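Local coordinates for protein hydrolase, haloacid dehalogenase-like family (Porphyromonas gingivalis, PDB 2I6X) that is probably a hydrolase of the haloacid dehalogenase superfamily, though its substrate has not been established, at residues A[63-66]-A[67-70]; A[130-133]-A[134-137]. One frame throughout, in Å; residues are numbered along the deposited sequence. Where two conformers were deposited one is given.

Contact 1 of 2, residues A[63-66]-A[67-70]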
loop_
_atom_site.group_PDB
_atom_site.type_symbol
_atom_site.label_atom_id
_atom_site.label_comp_id
_atom_site.label_asym_id
_atom_site.label_seq_id
_atom_site.Cartn_x
_atom_site.Cartn_y
_atom_site.Cartn_z
ATOM N N ARG A 63 16.494 10.187 3.719
ATOM C CA ARG A 63 17.241 10.710 2.603
ATOM C C ARG A 63 18.648 11.135 3.023
ATOM O O ARG A 63 19.620 10.911 2.295
ATOM C CB ARG A 63 16.466 11.863 1.969
ATOM C CG ARG A 63 16.992 12.301 0.628
ATOM C CD ARG A 63 15.991 13.179 -0.102
ATOM N NE ARG A 63 15.057 13.863 0.794
ATOM C CZ ARG A 63 15.299 15.026 1.387
ATOM N NH1 ARG A 63 16.464 15.625 1.190
ATOM N NH2 ARG A 63 14.391 15.568 2.199
ATOM N N THR A 64 18.745 11.735 4.208
ATOM C CA THR A 64 20.017 12.073 4.806
ATOM C C THR A 64 20.873 10.814 4.932
ATOM O O THR A 64 22.037 10.799 4.516
ATOM C CB THR A 64 19.827 12.737 6.196
ATOM O OG1 THR A 64 19.072 13.944 6.049
ATOM C CG2 THR A 64 21.188 13.082 6.844
ATOM N N GLU A 65 20.300 9.754 5.502
ATOM C CA GLU A 65 21.047 8.509 5.655
ATOM C C GLU A 65 21.381 7.842 4.323
ATOM O O GLU A 65 22.458 7.269 4.181
ATOM C CB GLU A 65 20.333 7.529 6.599
ATOM C CG GLU A 65 20.197 8.031 8.014
ATOM C CD GLU A 65 21.518 8.501 8.564
ATOM O OE1 GLU A 65 21.756 9.735 8.586
ATOM O OE2 GLU A 65 22.334 7.633 8.947
ATOM N N LEU A 66 20.467 7.928 3.362
ATOM C CA LEU A 66 20.668 7.326 2.039
ATOM C C LEU A 66 21.791 8.043 1.294
ATOM O O LEU A 66 22.602 7.404 0.624
ATOM C CB LEU A 66 19.385 7.386 1.193
ATOM C CG LEU A 66 18.943 6.210 0.298
ATOM C CD1 LEU A 66 18.074 6.704 -0.862
ATOM C CD2 LEU A 66 20.056 5.320 -0.239
ATOM N N SER A 67 21.793 9.373 1.392
ATOM C CA SER A 67 22.874 10.219 0.883
ATOM C C SER A 67 24.229 9.795 1.477
ATOM O O SER A 67 25.185 9.554 0.736
ATOM C CB SER A 67 22.599 11.680 1.215
ATOM O OG SER A 67 21.473 12.152 0.505
ATOM N N ARG A 68 24.296 9.689 2.803
ATOM C CA ARG A 68 25.497 9.215 3.491
ATOM C C ARG A 68 25.904 7.849 2.935
ATOM O O ARG A 68 27.063 7.615 2.651
ATOM C CB ARG A 68 25.241 9.145 5.003
ATOM C CG ARG A 68 26.476 8.866 5.911
ATOM C CD ARG A 68 26.062 8.670 7.413
ATOM N NE ARG A 68 24.892 9.508 7.743
ATOM C CZ ARG A 68 24.945 10.803 8.082
ATOM N NH1 ARG A 68 26.116 11.430 8.180
ATOM N NH2 ARG A 68 23.824 11.477 8.332
ATOM N N TYR A 69 24.921 6.975 2.736
ATOM C CA TYR A 69 25.145 5.603 2.265
ATOM C C TYR A 69 25.785 5.510 0.867
ATOM O O TYR A 69 26.641 4.671 0.615
ATOM C CB TYR A 69 23.813 4.839 2.342
ATOM C CG TYR A 69 23.821 3.356 2.047
ATOM C CD1 TYR A 69 23.831 2.422 3.086
ATOM C CD2 TYR A 69 23.744 2.882 0.731
ATOM C CE1 TYR A 69 23.804 1.051 2.820
ATOM C CE2 TYR A 69 23.716 1.514 0.455
ATOM C CZ TYR A 69 23.734 0.607 1.495
ATOM O OH TYR A 69 23.708 -0.754 1.223
ATOM N N ILE A 70 25.376 6.374 -0.042
ATOM C CA ILE A 70 25.930 6.317 -1.394
ATOM C C ILE A 70 27.078 7.318 -1.630
ATOM O O ILE A 70 27.748 7.274 -2.666
ATOM C CB ILE A 70 24.820 6.400 -2.481
ATOM C CG1 ILE A 70 24.233 7.814 -2.572
ATOM C CG2 ILE A 70 23.713 5.343 -2.194
ATOM C CD1 ILE A 70 23.309 8.019 -3.783
#
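Glu65 and Arg68, one turn apart, run side by side in the same direction and close a salt bridge on the outer face of the helix. Glu65 OE1 takes its main bond from Arg68 NH2 at 2.7 Å, on its syn side and close to the guanidinium plane, while NE adds only weak, longer bonds to OE1 and OE2. Both chains bend to bring the groups together: Glu65 folds at chi2 (-51°), and Arg68, extended as far as CD, turns at chi3. Beside them, Thr64 CG2 lies 3.4 Å from Arg68 NH2, while its OG1 turns back to the carbonyl of Glu60.

Arg63 O is doubly satisfied. Ser67 N reaches it at 2.8 Å from one face of the carbonyl plane, and Ser67 OG at 2.9 Å from the other. With OG beside the backbone N (chi1 -67°), the hydroxyl can turn back along the helix, and it also bonds Leu74 N; a short polar side chain suits this double duty. Arg63 itself pairs with Glu59.

On the inner side, Leu66 CD2 packs on Ile70 CG2 at 4.1 Å, and both branched side chains also touch Val33. The main-chain bonds of Arg68 to Thr64, Tyr69 to Glu65 and Ile70 to Leu66 complete the i to i+4 pattern of an amphipathic alpha-helix, here the last turns of helix 59-70, with an i, i+3 ion pair on its exposed side.

Contact 2 of 2, residues A[130-133]-A[134-137]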
loop_
_atom_site.group_PDB
_atom_site.type_symbol
_atom_site.label_atom_id
_atom_site.label_comp_id
_atom_site.label_asym_id
_atom_site.label_seq_id
_atom_site.Cartn_x
_atom_site.Cartn_y
_atom_site.Cartn_z
ATOM N N GLY A 130 -9.378 13.463 -10.171
ATOM C CA GLY A 130 -8.928 14.416 -9.153
ATOM C C GLY A 130 -9.335 14.001 -7.743
ATOM O O GLY A 130 -9.332 14.809 -6.807
ATOM N N ARG A 131 -9.691 12.736 -7.577
ATOM C CA ARG A 131 -10.122 12.269 -6.279
ATOM C C ARG A 131 -8.941 11.770 -5.474
ATOM O O ARG A 131 -8.034 11.126 -6.016
ATOM C CB ARG A 131 -11.236 11.236 -6.425
ATOM C CG ARG A 131 -12.588 11.936 -6.602
ATOM C CD ARG A 131 -13.765 11.038 -6.432
ATOM N NE ARG A 131 -13.719 10.289 -5.179
ATOM C CZ ARG A 131 -14.471 9.223 -4.938
ATOM N NH1 ARG A 131 -14.352 8.585 -3.799
ATOM N NH2 ARG A 131 -15.353 8.794 -5.843
ATOM N N THR A 132 -8.928 12.112 -4.189
ATOM C CA THR A 132 -7.824 11.730 -3.332
ATOM C C THR A 132 -8.056 10.303 -2.883
ATOM O O THR A 132 -9.192 9.815 -2.881
ATOM C CB THR A 132 -7.690 12.645 -2.090
ATOM O OG1 THR A 132 -8.941 12.690 -1.387
ATOM C CG2 THR A 132 -7.302 14.058 -2.494
ATOM N N LEU A 133 -6.967 9.637 -2.514
ATOM C CA LEU A 133 -7.005 8.280 -2.036
ATOM C C LEU A 133 -7.910 8.154 -0.815
ATOM O O LEU A 133 -8.690 7.193 -0.698
ATOM C CB LEU A 133 -5.590 7.839 -1.699
ATOM C CG LEU A 133 -5.425 6.435 -1.132
ATOM C CD1 LEU A 133 -5.564 5.433 -2.254
ATOM C CD2 LEU A 133 -4.103 6.289 -0.408
ATOM N N ASP A 134 -7.817 9.133 0.079
ATOM C CA ASP A 134 -8.567 9.120 1.319
ATOM C C ASP A 134 -10.085 9.129 1.046
ATOM O O ASP A 134 -10.875 8.582 1.817
ATOM C CB ASP A 134 -8.127 10.302 2.189
ATOM C CG ASP A 134 -8.025 9.945 3.651
ATOM O OD1 ASP A 134 -6.896 9.887 4.198
ATOM O OD2 ASP A 134 -9.088 9.716 4.262
ATOM N N SER A 135 -10.485 9.724 -0.066
ATOM C CA SER A 135 -11.905 9.820 -0.399
ATOM C C SER A 135 -12.626 8.504 -0.782
ATOM O O SER A 135 -13.835 8.503 -0.930
ATOM C CB SER A 135 -12.120 10.856 -1.508
ATOM O OG SER A 135 -11.875 10.283 -2.783
ATOM N N PHE A 136 -11.904 7.401 -0.971
ATOM C CA PHE A 136 -12.560 6.118 -1.312
ATOM C C PHE A 136 -12.786 5.241 -0.080
ATOM O O PHE A 136 -13.513 4.253 -0.146
ATOM C CB PHE A 136 -11.756 5.331 -2.345
ATOM C CG PHE A 136 -11.687 5.986 -3.694
ATOM C CD1 PHE A 136 -12.639 5.713 -4.667
ATOM C CD2 PHE A 136 -10.657 6.873 -3.997
ATOM C CE1 PHE A 136 -12.568 6.342 -5.936
ATOM C CE2 PHE A 136 -10.582 7.490 -5.238
ATOM C CZ PHE A 136 -11.531 7.221 -6.217
ATOM N N PHE A 137 -12.168 5.586 1.039
ATOM C CA PHE A 137 -12.216 4.701 2.192
ATOM C C PHE A 137 -12.831 5.388 3.381
ATOM O O PHE A 137 -12.815 6.625 3.481
ATOM C CB PHE A 137 -10.810 4.173 2.496
ATOM C CG PHE A 137 -10.146 3.575 1.285
ATOM C CD1 PHE A 137 -10.459 2.285 0.870
ATOM C CD2 PHE A 137 -9.274 4.320 0.514
ATOM C CE1 PHE A 137 -9.884 1.732 -0.264
ATOM C CE2 PHE A 137 -8.687 3.762 -0.624
ATOM C CZ PHE A 137 -9.004 2.472 -1.006
#
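Arg131 reaches over the short 3-10 turn that holds Ser135 and Phe136, in the connection between helix 115-121 and strand 139-142 of the Rossmann-like HAD core. Among the polar contacts, Arg131 grips Ser135 side-on with two nitrogens, Arg131 NE meeting Ser135 OG at 3.0 Å and Arg131 NH1 at 3.2 Å, with OG almost in the guanidinium plane. NH1 also makes a weak bond to Ser135 O, which Arg102 binds too, and NH2 forms a salt bridge with Asp99.

The stacking is cation-pi. The guanidinium lies flat on the Phe136 ring, centres 3.9 Å apart and planes 13° apart, an arrangement that leaves its N-H edge available to Ser135. Phe95 also meets this ring, at a steep angle.

Apolar packing comes from Leu133, whose CD1 touches Phe137 CE2 at 3.9 Å; both side chains pack on Leu109 of strand 106-111, where bulky hydrocarbon suits the buried side.

Two i to i+3 backbone hydrogen bonds hold the turn, Phe136 N to Leu133 O at 3.2 Å and Ser135 N to Thr132 O at 3.1 Å. With chi1 at 83°, Ser135 OG lies between N and the carbonyl carbon and donates to Thr132 O at 2.7 Å, in the carbonyl plane.

Contact 1 and contact 2 lie in separate parts of one chain, with centres 33 Å apart and nearest atoms about 21 Å apart. Contact 1 precedes contact 2 in sequence and belongs to the helical region inserted after strand 7-10, in the manner of a HAD cap; its centre is about 24 Å from the centre of the chain. Contact 2, about 14 Å from that centre, sits beside the parallel sheet and leads directly into 139-142, one of its two edge strands. A surface helix thus contrasts with a partly buried core loop. In HAD enzymes the active site lies at the C-terminal ends of the parallel strands, beneath the cap; neither contact is identified as part of it.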